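Thioredoxin family protein (Streptococcus pneumoniae, PDB 2YP6) is a surface-exposed thioredoxin-fold lipoprotein, probably a thiol-disulfide oxidoreductase that helps the pneumococcus resist extracellular oxidative stress. Local coordinates at residues 75-80 with 123-128. Sequence-based numbering, arbitrary orientation.
Sequences KFWASW and QWFQEQ. With C6W (3-Cyclohexyl-1-Propylphosphocholine), chain E.
Trp-124 lays its six-membered ring over Ser-79, whose CB sits 3.7 Å from the ring centroid and 17° off the normal, a CH-pi contact over the face. The other face is backed by CG of Gln-128, four residues on, so the indole lies between the serine and this side chain. Gln-128 is held there by its amide: NE2 donates to Trp-124 O over 3.1 Å, and the backbone N of Gln-128 reaches the same oxygen from the opposite side of the carbonyl plane. Ser-79 turns OG to Glu-115, which satisfies its hydroxyl.

Trp-77 approaches Trp-124 from the opposite direction, and the two six-membered rings meet edge to edge, Trp-77 CH2 4.0 Å from Trp-124 CZ3. The neighbouring Trp-77 CZ2 lies 4.0 Å from Phe-125 CE1, at the edge of the phenyl ring and near its plane, with the two side chains crossing at about a right angle. With CG anti to the backbone N (chi1 -172°), Phe-125 swings its ring out to Trp-77. Trp-77 NE1 hydrogen-bonds to Thr-106 OG1.

Trp-80 points away from the helix and forms one wall of the ligand pocket, which Gln-113, Gly-114 and Phe-144 also line. C4 of the phosphocholine compound rests over the centre of its ring, 3.4 Å above the plane, while Ala-78 CB backs the opposite face.

The segment 75-80 begins on the inner strand 71-76, between strands 102-108 and 154-158, and runs into the Cys-81–Cys-84 disulfide of the CxxC, the probable redox site as in other thioredoxins. Trp-77 packs between helix 120-127 and this site, touching Cys-84 in helix 82-86, Met-88 in helix 88-96 and Ile-108 in the adjacent parallel strand 102-108.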
# COMPACT_ATOMS: atom_id res chain seq x y z
N LYS A 75 -0.44 -1.35 -1.08
CA LYS A 75 -0.90 -0.69 -2.30
C LYS A 75 0.11 0.33 -2.77
O LYS A 75 0.49 1.24 -2.03
CB LYS A 75 -2.23 0.01 -2.06
CG LYS A 75 -2.81 0.68 -3.26
CD LYS A 75 -4.01 1.56 -2.86
CE LYS A 75 -4.78 2.04 -4.05
NZ LYS A 75 -5.68 1.00 -4.62
N PHE A 76 0.51 0.19 -4.03
CA PHE A 76 1.38 1.15 -4.68
C PHE A 76 0.52 2.06 -5.53
O PHE A 76 -0.31 1.58 -6.30
CB PHE A 76 2.42 0.42 -5.56
CG PHE A 76 3.44 -0.35 -4.77
CD1 PHE A 76 3.15 -1.64 -4.31
CD2 PHE A 76 4.66 0.20 -4.46
CE1 PHE A 76 4.05 -2.33 -3.59
CE2 PHE A 76 5.57 -0.49 -3.73
CZ PHE A 76 5.28 -1.77 -3.28
N TRP A 77 0.71 3.36 -5.39
CA TRP A 77 -0.14 4.32 -6.07
C TRP A 77 0.54 5.67 -6.30
O TRP A 77 1.69 5.86 -5.95
CB TRP A 77 -1.44 4.51 -5.30
CG TRP A 77 -1.35 5.18 -3.94
CD1 TRP A 77 -0.78 4.69 -2.81
CD2 TRP A 77 -1.89 6.48 -3.59
NE1 TRP A 77 -0.91 5.60 -1.77
CE2 TRP A 77 -1.60 6.70 -2.23
CE3 TRP A 77 -2.59 7.45 -4.30
CZ2 TRP A 77 -1.98 7.87 -1.57
CZ3 TRP A 77 -2.97 8.60 -3.64
CH2 TRP A 77 -2.67 8.80 -2.29
N ALA A 78 -0.19 6.58 -6.93
CA ALA A 78 0.31 7.94 -7.19
C ALA A 78 -0.86 8.90 -7.23
O ALA A 78 -1.95 8.54 -7.68
CB ALA A 78 1.08 7.98 -8.49
N SER A 79 -0.61 10.13 -6.78
CA SER A 79 -1.64 11.16 -6.71
C SER A 79 -2.12 11.56 -8.10
O SER A 79 -3.24 12.01 -8.22
CB SER A 79 -1.13 12.40 -5.97
OG SER A 79 -0.18 13.10 -6.75
N TRP A 80 -1.28 11.37 -9.13
CA TRP A 80 -1.64 11.75 -10.50
C TRP A 80 -2.48 10.73 -11.23
O TRP A 80 -2.95 10.99 -12.33
CB TRP A 80 -0.38 12.05 -11.34
CG TRP A 80 0.70 11.01 -11.30
CD1 TRP A 80 1.85 11.06 -10.56
CD2 TRP A 80 0.74 9.76 -12.02
NE1 TRP A 80 2.60 9.94 -10.79
CE2 TRP A 80 1.94 9.12 -11.66
CE3 TRP A 80 -0.12 9.13 -12.93
CZ2 TRP A 80 2.31 7.88 -12.18
CZ3 TRP A 80 0.25 7.90 -13.45
CH2 TRP A 80 1.46 7.29 -13.07
N GLN A 123 -0.46 17.99 2.15
CA GLN A 123 -1.47 19.02 2.02
C GLN A 123 -2.56 18.55 1.05
O GLN A 123 -3.76 18.62 1.35
CB GLN A 123 -0.83 20.34 1.54
CG GLN A 123 -1.86 21.36 1.00
CD GLN A 123 -1.23 22.68 0.54
OE1 GLN A 123 -0.03 22.77 0.25
NE2 GLN A 123 -2.06 23.73 0.46
N TRP A 124 -2.14 18.06 -0.10
CA TRP A 124 -3.07 17.53 -1.09
C TRP A 124 -3.91 16.36 -0.51
O TRP A 124 -5.12 16.31 -0.70
CB TRP A 124 -2.29 17.04 -2.32
CG TRP A 124 -3.17 16.37 -3.32
CD1 TRP A 124 -3.92 16.97 -4.27
CD2 TRP A 124 -3.41 14.96 -3.45
NE1 TRP A 124 -4.61 16.03 -5.00
CE2 TRP A 124 -4.31 14.79 -4.51
CE3 TRP A 124 -2.94 13.82 -2.78
CZ2 TRP A 124 -4.77 13.53 -4.90
CZ3 TRP A 124 -3.38 12.59 -3.18
CH2 TRP A 124 -4.29 12.45 -4.24
N PHE A 125 -3.26 15.45 0.19
CA PHE A 125 -3.90 14.26 0.74
C PHE A 125 -5.04 14.67 1.67
O PHE A 125 -6.17 14.18 1.57
CB PHE A 125 -2.84 13.45 1.49
CG PHE A 125 -3.29 12.10 1.96
CD1 PHE A 125 -3.32 11.03 1.10
CD2 PHE A 125 -3.63 11.90 3.28
CE1 PHE A 125 -3.70 9.78 1.55
CE2 PHE A 125 -4.01 10.67 3.72
CZ PHE A 125 -4.04 9.61 2.86
N GLN A 126 -4.73 15.61 2.55
CA GLN A 126 -5.70 16.10 3.52
C GLN A 126 -6.86 16.82 2.86
O GLN A 126 -8.00 16.72 3.32
CB GLN A 126 -5.01 16.99 4.55
CG GLN A 126 -5.97 17.81 5.38
CD GLN A 126 -5.42 18.15 6.76
OE1 GLN A 126 -4.25 17.90 7.06
NE2 GLN A 126 -6.28 18.72 7.62
N GLU A 127 -6.58 17.55 1.79
CA GLU A 127 -7.60 18.33 1.07
C GLU A 127 -8.61 17.42 0.37
O GLU A 127 -9.73 17.84 0.11
CB GLU A 127 -6.96 19.20 -0.00
CG GLU A 127 -6.35 20.50 0.45
CD GLU A 127 -5.48 21.13 -0.63
OE1 GLU A 127 -5.73 20.87 -1.83
OE2 GLU A 127 -4.54 21.87 -0.28
N GLN A 128 -8.19 16.21 0.02
CA GLN A 128 -9.10 15.24 -0.59
C GLN A 128 -10.03 14.62 0.44
O GLN A 128 -10.94 13.89 0.08
CB GLN A 128 -8.31 14.12 -1.29
CG GLN A 128 -7.23 14.57 -2.28
CD GLN A 128 -7.69 15.67 -3.21
OE1 GLN A 128 -8.66 15.51 -3.95
NE2 GLN A 128 -7.00 16.82 -3.17
C2 C6W E . 1.36 11.55 -15.85
C3 C6W E . 3.45 11.97 -14.29
C1 C6W E . 3.55 11.87 -16.70
C4 C6W E . 2.66 10.32 -15.01
C5 C6W E . 3.20 9.27 -16.00
C10 C6W E . 5.78 5.20 -11.23
CAI C6W E . 7.98 5.17 -12.36
C13 C6W E . 8.65 5.27 -11.00
C6 C6W E . 6.38 6.53 -15.86
C7 C6W E . 5.76 6.44 -14.46
C9 C6W E . 6.61 5.15 -12.47
O3 C6W E . 4.55 8.53 -18.59
P C6W E . 5.29 8.44 -17.28
O4 C6W E . 6.61 9.00 -17.68
O1 C6W E . 4.59 9.34 -16.16
N C6W E . 2.73 11.71 -15.52
O2 C6W E . 5.40 6.92 -16.80
C8 C6W E . 5.97 5.05 -13.84
C12 C6W E . 7.87 5.32 -9.85
C11 C6W E . 6.39 5.29 -9.96